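Local coordinates for fructose-bisphosphate aldolase (Plasmodium falciparum, PDB 4TR9), which belongs to the class I fructose-bisphosphate aldolases, enzymes built on a TIM-barrel fold, and assembles as four subunits in this structure, at residues 154-159 and 197-202; 204-209 and 239-244; 125-130 and 165-170; 117-122 and 129-134. One frame throughout, in Å; residues are numbered along the deposited sequence. Where two conformers were deposited one is given.

Contact 1: residues 154-159 and 197-202; sequences RTVLVI and EILADG. With 38D (N'-[(E)-(2,4-dichlorophenyl)methylidene]-3,4-dihydroxybenzohydrazide), chain K.
Val156 and Leu157 run parallel to Glu197 and Ile198 as neighbouring strands of the TIM barrel, the two strands of a beta-alpha-beta unit whose connecting helix is 168-187. The backbone bonds centre on Leu157: its N donates to Glu197 O (2.8 Å) and its O accepts from Leu199 N (2.9 Å), both nearly straight. One step earlier, Glu197 N reaches Thr155 O only through a weak, bent bond. Val156 CA and Ile198 CA each add a C-H...O contact to the acceptors of the two straight bonds, Glu197 O and Leu157 O respectively.

The charged interaction joins the first residues of the two segments. Arg154, its chain extended from CG to NE, sends NE to Glu197 OE1 at 2.7 Å, meeting that oxygen nearly end-on; NH1 adds a weak bond to the same oxygen. The guanidinium and carboxylate planes stand 64° apart, so one oxygen takes both donors in place of a flat, two-pronged pairing. Val156 CG2 packs on one guanidinium face and N11 of 38D also lies over a face, while Arg154 CD approaches 38D O03 (3.4 Å). Arg154 thereby belongs to the ligand pocket, with Glu197 behind it.

Apolar packing divides between the sheet faces. Leu199 lays CG and CD1 against Val156 CG1, on the face that carries Glu197. On the face of Leu157 and Ile198, both reach helix 206-226, and Ile198 CG2 also meets CG1 of Ile159, in the loop beyond the strand, at 3.6 Å.

Where the strands part, a water takes over: it accepts from Ile159 N (2.8 Å) and donates to Leu199 O and Asp201 O.

Contact 2: residues 204-209 and 239-244; sequences HSIEVC and NMVTAG
Thr242 O accepts from a water at 2.6 Å, and Cys209 CB packs close to the same oxygen at 3.2 Å, with SG also in contact. The same water lies in the plane of the His204 ring, 2.7 Å from NE2, so it bridges imidazole and carbonyl across the contact; its distance from Cys209 SG is 3.3 Å. The direct bond between the segments is a backbone one, Gly244 N to His204 O at 2.8 Å. His204 holds CG between its backbone N and carbonyl carbon (chi1 63°), which swings the ring over Gly244, whose CA sits above one face as a CH-pi contact, 4.0 Å from the centroid.

Further along, Ile206 at the start of helix 206-226 fills the bend of the loop. Its CD1 touches Val241 O, CG1 lies against the Thr242-Ala243 peptide, and CB meets Ala243 CB at 3.9 Å. Leu259 of helix 253-267 also packs on Ile206 and Val241.

The contact thus fixes the irregular chain that follows barrel strand 235-236 onto the first turn of helix 206-226. Its polar part is shared between one backbone bond and one water bridge, and van der Waals packing of Ile206 and Cys209 on the loop backbone, with Val241 and Ala243, makes up the remainder.

Contact 3: residues 125-130 and 165-170; sequences DEEKST and KPTDLS
Glu127 brings a buried carboxylate to the start of helix 168-187, and both its oxygens find donors there. OE1 accepts from Thr167 OG1 at 2.7 Å through its syn lone pair. OE2 takes a much shorter bond from a water (2.6 Å) than from Thr167 N, whose 3.4 Å approach is weak. That water also donates to Ser170 OG, and Ser170 CB packs against both carboxylate oxygens.

Thr167 acts in two directions. With OG1 between its backbone N and carbonyl carbon (chi1 64°), the hydroxyl gives its proton to Glu127 and receives Ser170 N in a long, weak capping bond. Ser170 OG in turn donates to a second water, which passes the link on to Lys128 O at 2.7 Å. The serine hydroxyl therefore accepts from one water and donates to the other, tying the helix start to strand 128-130.

The lysine end is separate. Lys165, fully extended beyond CG, runs its methylenes past Glu127 OE2 and places NZ at Asp125, crossing that side chain at about a right angle. NZ donates to Asp125 O (2.8 Å), in the carbonyl plane, and to Asp125 OD2 (2.9 Å) in a salt bridge that reaches the carboxylate from above its plane. Lys163 gives OD2 a second cationic partner.

Pro166, preceded by a cis peptide bond, separates Lys165 from Thr167 in sequence. Thr167 at the N-cap, its hydroxyl receiving Ser170 N, marks a side-chain-capped helix start, here the entry to a barrel helix from the loop after strand 150-157, with the Glu127 carboxylate accepting the proton of the capping hydroxyl.

Contact 4: residues 117-122 and 129-134; sequences GLVNIP and STQGLD
Leu118 turns CG away from its carbonyl carbon (chi1 -58°) and runs on extended (chi2 177°), which carries CD2 across to Thr130, 3.5 Å from OG1 and 3.9 Å from CG2. Ile121 adopts a similar first torsion, and its CG1 comes to rest 3.6 Å from Ser129 CB. Thr130 has an unusual chi1 of -31°, off the staggered positions; its OG1 takes part in a hydrogen bond with Arg154 O, while CG2 is pressed against Gly117 O.

The backbone that carries these side chains is a two-stranded antiparallel hairpin. Val119 and Ser129 form its hydrogen-bonded pair: Val119 N donates to Ser129 O and Ser129 N returns the bond to Val119 O, each at 2.6 Å. The second is the more bent, its donor lying well out of the carbonyl plane. Leu118 and Thr130 make the adjoining non-hydrogen-bonded pair, and Gln131 N closes the ladder on Gly117 O at 3.1 Å. Leu118 CA and Thr130 CA make C-H...O contacts to Ser129 O and Gly117 O respectively.

Val119 CG2 lies against the amide of Gln131 in the conformer described, a contact that is less certain because Gln131 was modelled in two positions. Ser129 OG is hydrogen-bonded to Glu173 OE2.

The hairpin sits as a small extra sheet against the barrel. Leu118 and Thr130 face strand 150-157, touching Val156, Trp153 and Thr155 between them, whereas Ile121 packs on Leu169 and Glu173 of helix 168-187, and Arg180 of the third subunit reaches Ser129.

Along the chain contact 4 comes first, closing the hairpin of strands 118-120 and 128-130. Contact 3 shares Ser129 and Thr130 with it, their centres about 11 Å apart, and joins the loop leading into strand 128-130 to the start of helix 168-187. That helix joins the two strands of contact 1, so contacts 1 and 3 interleave in sequence and lie about 10 Å apart between centres; contacts 1 and 4 touch, about 15 Å apart between centres. Contact 2 opens just after contact 1 closes, at the start of helix 206-226, about 11 Å from contact 1 and 25 Å from contact 4, centre to centre. Together they run from the third-subunit interface past the 38D pocket to the loop after strand 235-236.

Contact 1: residues 154-159 and 197-202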
loop_
_atom_site.group_PDB
_atom_site.type_symbol
_atom_site.label_atom_id
_atom_site.label_comp_id
_atom_site.label_asym_id
_atom_site.label_seq_id
_atom_site.Cartn_x
_atom_site.Cartn_y
_atom_site.Cartn_z
ATOM N N ARG A 154 -20.802 8.300 8.100
ATOM C CA ARG A 154 -21.239 6.980 7.653
ATOM C C ARG A 154 -20.778 6.639 6.239
ATOM O O ARG A 154 -21.043 7.375 5.291
ATOM C CB ARG A 154 -22.763 6.878 7.731
ATOM C CG ARG A 154 -23.334 5.589 7.162
ATOM C CD ARG A 154 -24.835 5.516 7.383
ATOM N NE ARG A 154 -25.429 4.318 6.799
ATOM C CZ ARG A 154 -26.018 4.279 5.608
ATOM N NH1 ARG A 154 -26.532 3.144 5.157
ATOM N NH2 ARG A 154 -26.092 5.377 4.867
ATOM N N THR A 155 -20.090 5.509 6.110
ATOM C CA THR A 155 -19.688 4.993 4.808
ATOM C C THR A 155 -20.342 3.635 4.585
ATOM O O THR A 155 -20.619 2.910 5.541
ATOM C CB THR A 155 -18.159 4.866 4.690
ATOM O OG1 THR A 155 -17.531 5.951 5.383
ATOM C CG2 THR A 155 -17.734 4.888 3.230
ATOM N N VAL A 156 -20.590 3.290 3.326
ATOM C CA VAL A 156 -21.330 2.075 3.008
ATOM C C VAL A 156 -20.573 1.151 2.056
ATOM O O VAL A 156 -20.102 1.578 1.003
ATOM C CB VAL A 156 -22.703 2.415 2.391
ATOM C CG1 VAL A 156 -23.374 1.167 1.844
ATOM C CG2 VAL A 156 -23.590 3.097 3.420
ATOM N N LEU A 157 -20.459 -0.116 2.443
ATOM C CA LEU A 157 -19.879 -1.141 1.580
ATOM C C LEU A 157 -20.904 -2.236 1.299
ATOM O O LEU A 157 -21.774 -2.512 2.124
ATOM C CB LEU A 157 -18.622 -1.747 2.209
ATOM C CG LEU A 157 -17.446 -0.812 2.502
ATOM C CD1 LEU A 157 -17.544 -0.227 3.905
ATOM C CD2 LEU A 157 -16.125 -1.541 2.310
ATOM N N VAL A 158 -20.793 -2.859 0.132
ATOM C CA VAL A 158 -21.735 -3.895 -0.277
ATOM C C VAL A 158 -21.024 -5.231 -0.461
ATOM O O VAL A 158 -19.946 -5.288 -1.051
ATOM C CB VAL A 158 -22.452 -3.510 -1.590
ATOM C CG1 VAL A 158 -23.377 -4.627 -2.051
ATOM C CG2 VAL A 158 -23.225 -2.212 -1.412
ATOM N N ILE A 159 -21.620 -6.302 0.055
ATOM C CA ILE A 159 -21.086 -7.641 -0.164
ATOM C C ILE A 159 -21.786 -8.317 -1.336
ATOM O O ILE A 159 -22.975 -8.633 -1.271
ATOM C CB ILE A 159 -21.224 -8.532 1.085
ATOM C CG1 ILE A 159 -20.296 -8.042 2.195
ATOM C CG2 ILE A 159 -20.895 -9.978 0.745
ATOM C CD1 ILE A 159 -20.309 -8.917 3.432
ATOM N N GLU A 197 -19.908 0.914 7.565
ATOM C CA GLU A 197 -21.027 -0.019 7.552
ATOM C C GLU A 197 -21.017 -0.930 6.332
ATOM O O GLU A 197 -21.026 -0.465 5.192
ATOM C CB GLU A 197 -22.359 0.730 7.610
ATOM C CG GLU A 197 -23.569 -0.195 7.563
ATOM C CD GLU A 197 -24.884 0.555 7.527
ATOM O OE1 GLU A 197 -24.858 1.804 7.505
ATOM O OE2 GLU A 197 -25.943 -0.105 7.520
ATOM N N ILE A 198 -20.998 -2.233 6.587
ATOM C CA ILE A 198 -21.153 -3.224 5.534
ATOM C C ILE A 198 -22.592 -3.726 5.517
ATOM O O ILE A 198 -23.063 -4.312 6.493
ATOM C CB ILE A 198 -20.194 -4.409 5.723
ATOM C CG1 ILE A 198 -18.741 -3.933 5.682
ATOM C CG2 ILE A 198 -20.437 -5.458 4.656
ATOM C CD1 ILE A 198 -17.733 -5.043 5.848
ATOM N N LEU A 199 -23.287 -3.486 4.410
ATOM C CA LEU A 199 -24.688 -3.878 4.280
ATOM C C LEU A 199 -24.866 -5.391 4.359
ATOM O O LEU A 199 -24.057 -6.149 3.826
ATOM C CB LEU A 199 -25.266 -3.357 2.964
ATOM C CG LEU A 199 -25.304 -1.838 2.798
ATOM C CD1 LEU A 199 -25.973 -1.458 1.487
ATOM C CD2 LEU A 199 -26.015 -1.191 3.976
ATOM N N ALA A 200 -25.931 -5.822 5.027
ATOM C CA ALA A 200 -26.234 -7.243 5.148
ATOM C C ALA A 200 -27.105 -7.712 3.986
ATOM O O ALA A 200 -27.597 -8.841 3.982
ATOM C CB ALA A 200 -26.917 -7.530 6.476
ATOM N N ASP A 201 -27.292 -6.838 3.002
ATOM C CA ASP A 201 -28.078 -7.165 1.819
ATOM C C ASP A 201 -27.376 -8.223 0.973
ATOM O O ASP A 201 -26.203 -8.078 0.628
ATOM C CB ASP A 201 -28.338 -5.909 0.984
ATOM C CG ASP A 201 -29.092 -4.841 1.756
ATOM O OD1 ASP A 201 -29.963 -5.201 2.575
ATOM O OD2 ASP A 201 -28.811 -3.642 1.543
ATOM N N GLY A 202 -28.101 -9.287 0.643
ATOM C CA GLY A 202 -27.546 -10.375 -0.141
ATOM C C GLY A 202 -27.798 -11.726 0.498
ATOM O O GLY A 202 -28.313 -11.800 1.614
HETATM N N12 38D K . -29.863 7.267 4.924
HETATM C C13 38D K . -30.491 5.996 4.696
HETATM C C15 38D K . -31.359 6.953 2.562
HETATM C C17 38D K . -31.812 5.601 0.637
HETATM C C20 38D K . -30.980 4.571 2.635
HETATM C C01 38D K . -27.884 6.646 8.710
HETATM C C02 38D K . -27.288 6.383 9.943
HETATM O O03 38D K . -26.687 5.135 10.215
HETATM C C04 38D K . -27.285 7.366 10.923
HETATM C C05 38D K . -27.868 8.596 10.677
HETATM C C06 38D K . -28.460 8.858 9.454
HETATM O O07 38D K . -26.689 7.125 12.183
HETATM C C08 38D K . -28.459 7.888 8.474
HETATM C C09 38D K . -29.134 8.213 7.138
HETATM O O10 38D K . -29.559 9.343 6.926
HETATM N N11 38D K . -29.255 7.153 6.175
HETATM C C14 38D K . -30.952 5.828 3.252
HETATM C C16 38D K . -31.789 6.845 1.248
HETATM CL CL1 38D K . -32.356 5.493 -1.012
HETATM C C19 38D K . -31.411 4.465 1.319
HETATM CL CL2 38D K . -30.480 3.128 3.475
HETATM O O HOH W 1 -24.126 -6.432 1.259
#

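Contact 2: residues 204-209 and 239-244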
loop_
_atom_site.group_PDB
_atom_site.type_symbol
_atom_site.label_atom_id
_atom_site.label_comp_id
_atom_site.label_asym_id
_atom_site.label_seq_id
_atom_site.Cartn_x
_atom_site.Cartn_y
_atom_site.Cartn_z
ATOM N N HIS A 204 -25.309 -13.973 1.020
ATOM C CA HIS A 204 -24.023 -14.461 1.506
ATOM C C HIS A 204 -24.137 -15.032 2.915
ATOM O O HIS A 204 -24.945 -14.570 3.719
ATOM C CB HIS A 204 -22.981 -13.342 1.481
ATOM C CG HIS A 204 -23.310 -12.192 2.380
ATOM N ND1 HIS A 204 -24.031 -11.098 1.956
ATOM C CD2 HIS A 204 -23.014 -11.966 3.683
ATOM C CE1 HIS A 204 -24.167 -10.246 2.957
ATOM N NE2 HIS A 204 -23.560 -10.750 4.016
ATOM N N SER A 205 -23.321 -16.039 3.206
ATOM C CA SER A 205 -23.326 -16.671 4.520
ATOM C C SER A 205 -22.661 -15.774 5.557
ATOM O O SER A 205 -22.085 -14.738 5.222
ATOM C CB SER A 205 -22.623 -18.028 4.465
ATOM O OG SER A 205 -21.267 -17.884 4.082
ATOM N N ILE A 206 -22.742 -16.181 6.819
ATOM C CA ILE A 206 -22.184 -15.397 7.914
ATOM C C ILE A 206 -20.658 -15.515 7.938
ATOM O O ILE A 206 -19.966 -14.639 8.458
ATOM C CB ILE A 206 -22.784 -15.834 9.273
ATOM C CG1 ILE A 206 -22.399 -14.854 10.385
ATOM C CG2 ILE A 206 -22.379 -17.261 9.614
ATOM C CD1 ILE A 206 -23.088 -15.131 11.705
ATOM N N GLU A 207 -20.140 -16.590 7.353
ATOM C CA GLU A 207 -18.698 -16.787 7.258
ATOM C C GLU A 207 -18.087 -15.800 6.269
ATOM O O GLU A 207 -16.985 -15.295 6.482
ATOM C CB GLU A 207 -18.370 -18.223 6.841
ATOM C CG GLU A 207 -18.693 -19.280 7.890
ATOM C CD GLU A 207 -20.170 -19.628 7.954
ATOM O OE1 GLU A 207 -20.958 -19.062 7.165
ATOM O OE2 GLU A 207 -20.545 -20.474 8.794
ATOM N N VAL A 208 -18.812 -15.533 5.188
ATOM C CA VAL A 208 -18.371 -14.576 4.181
ATOM C C VAL A 208 -18.320 -13.169 4.767
ATOM O O VAL A 208 -17.365 -12.425 4.542
ATOM C CB VAL A 208 -19.297 -14.586 2.948
ATOM C CG1 VAL A 208 -18.883 -13.509 1.956
ATOM C CG2 VAL A 208 -19.285 -15.956 2.290
ATOM N N CYS A 209 -19.351 -12.818 5.531
ATOM C CA CYS A 209 -19.428 -11.506 6.162
ATOM C C CYS A 209 -18.268 -11.278 7.126
ATOM O O CYS A 209 -17.755 -10.166 7.235
ATOM C CB CYS A 209 -20.758 -11.344 6.901
ATOM S SG CYS A 209 -20.957 -9.749 7.727
ATOM N N ASN A 239 -20.926 -2.924 11.526
ATOM C CA ASN A 239 -22.092 -3.790 11.553
ATOM C C ASN A 239 -21.765 -5.091 12.270
ATOM O O ASN A 239 -20.615 -5.527 12.276
ATOM C CB ASN A 239 -22.579 -4.083 10.135
ATOM C CG ASN A 239 -21.531 -4.786 9.296
ATOM O OD1 ASN A 239 -20.353 -4.428 9.324
ATOM N ND2 ASN A 239 -21.953 -5.801 8.551
ATOM N N MET A 240 -22.772 -5.704 12.879
ATOM C CA MET A 240 -22.591 -7.014 13.487
ATOM C C MET A 240 -22.329 -8.050 12.402
ATOM O O MET A 240 -22.943 -8.009 11.336
ATOM C CB MET A 240 -23.816 -7.408 14.314
ATOM C CG MET A 240 -24.067 -6.521 15.521
ATOM S SD MET A 240 -25.520 -7.044 16.451
ATOM C CE MET A 240 -25.510 -5.859 17.793
ATOM N N VAL A 241 -21.408 -8.970 12.668
ATOM C CA VAL A 241 -21.108 -10.025 11.710
ATOM C C VAL A 241 -22.270 -11.009 11.647
ATOM O O VAL A 241 -22.389 -11.906 12.483
ATOM C CB VAL A 241 -19.812 -10.771 12.067
ATOM C CG1 VAL A 241 -19.555 -11.884 11.066
ATOM C CG2 VAL A 241 -18.640 -9.802 12.097
ATOM N N THR A 242 -23.136 -10.819 10.658
ATOM C CA THR A 242 -24.311 -11.663 10.492
ATOM C C THR A 242 -24.392 -12.215 9.076
ATOM O O THR A 242 -23.698 -11.746 8.175
ATOM C CB THR A 242 -25.612 -10.893 10.796
ATOM O OG1 THR A 242 -25.785 -9.846 9.833
ATOM C CG2 THR A 242 -25.569 -10.290 12.191
ATOM N N ALA A 243 -25.247 -13.213 8.884
ATOM C CA ALA A 243 -25.501 -13.744 7.553
ATOM C C ALA A 243 -26.317 -12.741 6.749
ATOM O O ALA A 243 -26.854 -11.781 7.303
ATOM C CB ALA A 243 -26.220 -15.080 7.636
ATOM N N GLY A 244 -26.407 -12.964 5.443
ATOM C CA GLY A 244 -27.172 -12.087 4.578
ATOM C C GLY A 244 -28.659 -12.152 4.868
ATOM O O GLY A 244 -29.141 -13.118 5.461
HETATM O O HOH W 2 -23.958 -9.795 6.470
#

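Contact 3: residues 125-130 and 165-170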
loop_
_atom_site.group_PDB
_atom_site.type_symbol
_atom_site.label_atom_id
_atom_site.label_comp_id
_atom_site.label_asym_id
_atom_site.label_seq_id
_atom_site.Cartn_x
_atom_site.Cartn_y
_atom_site.Cartn_z
ATOM N N ASP A 125 -19.313 -0.557 -9.814
ATOM C CA ASP A 125 -20.721 -0.892 -9.982
ATOM C C ASP A 125 -21.556 -0.263 -8.873
ATOM O O ASP A 125 -22.009 -0.948 -7.957
ATOM C CB ASP A 125 -20.916 -2.408 -10.005
ATOM C CG ASP A 125 -22.347 -2.807 -10.315
ATOM O OD1 ASP A 125 -23.039 -2.043 -11.020
ATOM O OD2 ASP A 125 -22.778 -3.883 -9.851
ATOM N N GLU A 126 -21.740 1.052 -8.967
ATOM C CA GLU A 126 -22.546 1.816 -8.018
ATOM C C GLU A 126 -22.092 1.655 -6.567
ATOM O O GLU A 126 -22.907 1.710 -5.647
ATOM C CB GLU A 126 -24.022 1.428 -8.140
ATOM C CG GLU A 126 -24.642 1.749 -9.489
ATOM C CD GLU A 126 -26.114 1.393 -9.555
ATOM O OE1 GLU A 126 -26.633 0.819 -8.574
ATOM O OE2 GLU A 126 -26.752 1.687 -10.587
ATOM N N GLU A 127 -20.793 1.455 -6.365
ATOM C CA GLU A 127 -20.244 1.419 -5.015
ATOM C C GLU A 127 -20.068 2.846 -4.505
ATOM O O GLU A 127 -19.555 3.711 -5.214
ATOM C CB GLU A 127 -18.921 0.654 -4.982
ATOM C CG GLU A 127 -19.074 -0.829 -5.285
ATOM C CD GLU A 127 -17.807 -1.617 -5.018
ATOM O OE1 GLU A 127 -16.805 -1.400 -5.731
ATOM O OE2 GLU A 127 -17.813 -2.452 -4.089
ATOM N N LYS A 128 -20.498 3.085 -3.271
ATOM C CA LYS A 128 -20.657 4.443 -2.764
ATOM C C LYS A 128 -19.401 5.038 -2.133
ATOM O O LYS A 128 -18.528 4.323 -1.642
ATOM C CB LYS A 128 -21.796 4.480 -1.742
ATOM C CG LYS A 128 -23.105 3.904 -2.254
ATOM C CD LYS A 128 -23.588 4.647 -3.486
ATOM C CE LYS A 128 -24.899 4.075 -3.997
ATOM N NZ LYS A 128 -25.367 4.784 -5.221
ATOM N N SER A 129 -19.334 6.366 -2.156
ATOM C CA SER A 129 -18.303 7.124 -1.458
ATOM C C SER A 129 -18.959 8.283 -0.712
ATOM O O SER A 129 -19.943 8.850 -1.186
ATOM C CB SER A 129 -17.246 7.640 -2.434
ATOM O OG SER A 129 -16.320 8.492 -1.784
ATOM N N THR A 130 -18.419 8.635 0.451
ATOM C CA THR A 130 -19.038 9.659 1.287
ATOM C C THR A 130 -18.357 11.020 1.139
ATOM O O THR A 130 -17.131 11.118 1.170
ATOM C CB THR A 130 -19.021 9.253 2.771
ATOM O OG1 THR A 130 -19.110 7.827 2.880
ATOM C CG2 THR A 130 -20.189 9.882 3.504
ATOM N N LYS A 165 -17.655 -7.653 -4.797
ATOM C CA LYS A 165 -17.886 -6.543 -3.879
ATOM C C LYS A 165 -17.694 -6.981 -2.429
ATOM O O LYS A 165 -18.123 -8.069 -2.045
ATOM C CB LYS A 165 -19.290 -5.969 -4.073
ATOM C CG LYS A 165 -19.536 -5.353 -5.438
ATOM C CD LYS A 165 -20.929 -4.748 -5.516
ATOM C CE LYS A 165 -21.191 -4.139 -6.880
ATOM N NZ LYS A 165 -22.544 -3.526 -6.966
ATOM N N PRO A 166 -17.050 -6.129 -1.613
ATOM C CA PRO A 166 -16.507 -4.824 -2.006
ATOM C C PRO A 166 -15.133 -4.921 -2.666
ATOM O O PRO A 166 -14.272 -5.668 -2.199
ATOM C CB PRO A 166 -16.416 -4.077 -0.676
ATOM C CG PRO A 166 -16.159 -5.151 0.321
ATOM C CD PRO A 166 -16.911 -6.366 -0.165
ATOM N N THR A 167 -14.938 -4.169 -3.745
ATOM C CA THR A 167 -13.660 -4.145 -4.444
ATOM C C THR A 167 -12.629 -3.345 -3.657
ATOM O O THR A 167 -12.982 -2.607 -2.738
ATOM C CB THR A 167 -13.798 -3.543 -5.855
ATOM O OG1 THR A 167 -14.200 -2.172 -5.752
ATOM C CG2 THR A 167 -14.831 -4.311 -6.665
ATOM N N ASP A 168 -11.360 -3.492 -4.027
ATOM C CA ASP A 168 -10.270 -2.798 -3.346
ATOM C C ASP A 168 -10.423 -1.283 -3.419
ATOM O O ASP A 168 -10.107 -0.574 -2.464
ATOM C CB ASP A 168 -8.920 -3.208 -3.938
ATOM C CG ASP A 168 -8.599 -4.669 -3.697
ATOM O OD1 ASP A 168 -9.039 -5.215 -2.664
ATOM O OD2 ASP A 168 -7.903 -5.270 -4.543
ATOM N N LEU A 169 -10.904 -0.792 -4.558
ATOM C CA LEU A 169 -11.138 0.634 -4.732
ATOM C C LEU A 169 -12.212 1.120 -3.764
ATOM O O LEU A 169 -12.094 2.196 -3.180
ATOM C CB LEU A 169 -11.540 0.942 -6.177
ATOM C CG LEU A 169 -11.876 2.398 -6.507
ATOM C CD1 LEU A 169 -10.738 3.320 -6.094
ATOM C CD2 LEU A 169 -12.178 2.553 -7.990
ATOM N N SER A 170 -13.254 0.312 -3.593
ATOM C CA SER A 170 -14.337 0.642 -2.676
ATOM C C SER A 170 -13.857 0.646 -1.231
ATOM O O SER A 170 -14.200 1.539 -0.455
ATOM C CB SER A 170 -15.492 -0.346 -2.837
ATOM O OG SER A 170 -16.492 -0.124 -1.857
HETATM O O HOH W 3 -18.819 -1.821 -1.814
HETATM O O HOH W 4 -18.117 1.679 -1.037
#

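Contact 4: residues 117-122 and 129-134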
loop_
_atom_site.group_PDB
_atom_site.type_symbol
_atom_site.label_atom_id
_atom_site.label_comp_id
_atom_site.label_asym_id
_atom_site.label_seq_id
_atom_site.Cartn_x
_atom_site.Cartn_y
_atom_site.Cartn_z
ATOM N N GLY A 117 -23.644 12.767 2.762
ATOM C CA GLY A 117 -24.310 11.741 1.980
ATOM C C GLY A 117 -23.362 10.931 1.116
ATOM O O GLY A 117 -22.143 11.080 1.205
ATOM N N LEU A 118 -23.928 10.075 0.269
ATOM C CA LEU A 118 -23.134 9.157 -0.542
ATOM C C LEU A 118 -23.126 9.528 -2.021
ATOM O O LEU A 118 -24.087 10.097 -2.538
ATOM C CB LEU A 118 -23.652 7.727 -0.377
ATOM C CG LEU A 118 -23.681 7.163 1.043
ATOM C CD1 LEU A 118 -24.278 5.767 1.043
ATOM C CD2 LEU A 118 -22.285 7.154 1.645
ATOM N N VAL A 119 -22.029 9.196 -2.694
ATOM C CA VAL A 119 -21.886 9.419 -4.129
ATOM C C VAL A 119 -21.196 8.217 -4.772
ATOM O O VAL A 119 -20.217 7.699 -4.233
ATOM C CB VAL A 119 -21.082 10.708 -4.431
ATOM C CG1 VAL A 119 -20.697 10.777 -5.901
ATOM C CG2 VAL A 119 -21.878 11.941 -4.033
ATOM N N ASN A 120 -21.717 7.771 -5.912
ATOM C CA ASN A 120 -21.137 6.646 -6.641
ATOM C C ASN A 120 -19.674 6.867 -7.006
ATOM O O ASN A 120 -19.279 7.966 -7.391
ATOM C CB ASN A 120 -21.937 6.367 -7.915
ATOM C CG ASN A 120 -23.258 5.682 -7.637
ATOM O OD1 ASN A 120 -23.360 4.849 -6.739
ATOM N ND2 ASN A 120 -24.279 6.029 -8.414
ATOM N N ILE A 121 -18.872 5.815 -6.878
ATOM C CA ILE A 121 -17.485 5.855 -7.318
ATOM C C ILE A 121 -17.406 5.490 -8.793
ATOM O O ILE A 121 -17.916 4.446 -9.201
ATOM C CB ILE A 121 -16.593 4.892 -6.513
ATOM C CG1 ILE A 121 -16.636 5.231 -5.024
ATOM C CG2 ILE A 121 -15.161 4.937 -7.025
ATOM C CD1 ILE A 121 -15.791 4.311 -4.167
ATOM N N PRO A 122 -16.779 6.357 -9.601
ATOM C CA PRO A 122 -16.565 6.069 -11.023
ATOM C C PRO A 122 -15.798 4.765 -11.222
ATOM O O PRO A 122 -15.005 4.388 -10.356
ATOM C CB PRO A 122 -15.744 7.267 -11.505
ATOM C CG PRO A 122 -16.101 8.365 -10.563
ATOM C CD PRO A 122 -16.302 7.701 -9.232
ATOM N N SER A 129 -19.334 6.366 -2.156
ATOM C CA SER A 129 -18.303 7.124 -1.458
ATOM C C SER A 129 -18.959 8.283 -0.712
ATOM O O SER A 129 -19.943 8.850 -1.186
ATOM C CB SER A 129 -17.246 7.640 -2.434
ATOM O OG SER A 129 -16.320 8.492 -1.784
ATOM N N THR A 130 -18.419 8.635 0.451
ATOM C CA THR A 130 -19.038 9.659 1.287
ATOM C C THR A 130 -18.357 11.020 1.139
ATOM O O THR A 130 -17.131 11.118 1.170
ATOM C CB THR A 130 -19.021 9.253 2.771
ATOM O OG1 THR A 130 -19.110 7.827 2.880
ATOM C CG2 THR A 130 -20.189 9.882 3.504
ATOM N N GLN A 131 -19.164 12.065 0.982
ATOM C CA GLN A 131 -18.645 13.421 0.843
ATOM C C GLN A 131 -18.836 14.224 2.126
ATOM O O GLN A 131 -19.726 13.931 2.923
ATOM C CB GLN A 131 -19.322 14.134 -0.328
ATOM C CG GLN A 131 -19.002 13.536 -1.686
ATOM C CD GLN A 131 -19.607 14.328 -2.827
ATOM O OE1 GLN A 131 -20.660 14.947 -2.679
ATOM N NE2 GLN A 131 -18.937 14.317 -3.974
ATOM N N GLY A 132 -17.994 15.233 2.325
ATOM C CA GLY A 132 -18.101 16.081 3.499
ATOM C C GLY A 132 -16.782 16.607 4.032
ATOM O O GLY A 132 -16.731 17.171 5.126
ATOM N N LEU A 133 -15.712 16.430 3.264
ATOM C CA LEU A 133 -14.392 16.879 3.691
ATOM C C LEU A 133 -14.205 18.380 3.490
ATOM O O LEU A 133 -13.481 19.027 4.244
ATOM C CB LEU A 133 -13.299 16.113 2.942
ATOM C CG LEU A 133 -13.109 14.648 3.341
ATOM C CD1 LEU A 133 -12.022 13.998 2.501
ATOM C CD2 LEU A 133 -12.780 14.542 4.822
ATOM N N ASP A 134 -14.864 18.928 2.473
ATOM C CA ASP A 134 -14.736 20.349 2.159
ATOM C C ASP A 134 -15.396 21.220 3.223
ATOM O O ASP A 134 -16.614 21.189 3.400
ATOM C CB ASP A 134 -15.340 20.652 0.786
ATOM C CG ASP A 134 -14.681 19.864 -0.328
ATOM O OD1 ASP A 134 -13.548 19.377 -0.126
ATOM O OD2 ASP A 134 -15.292 19.734 -1.408
#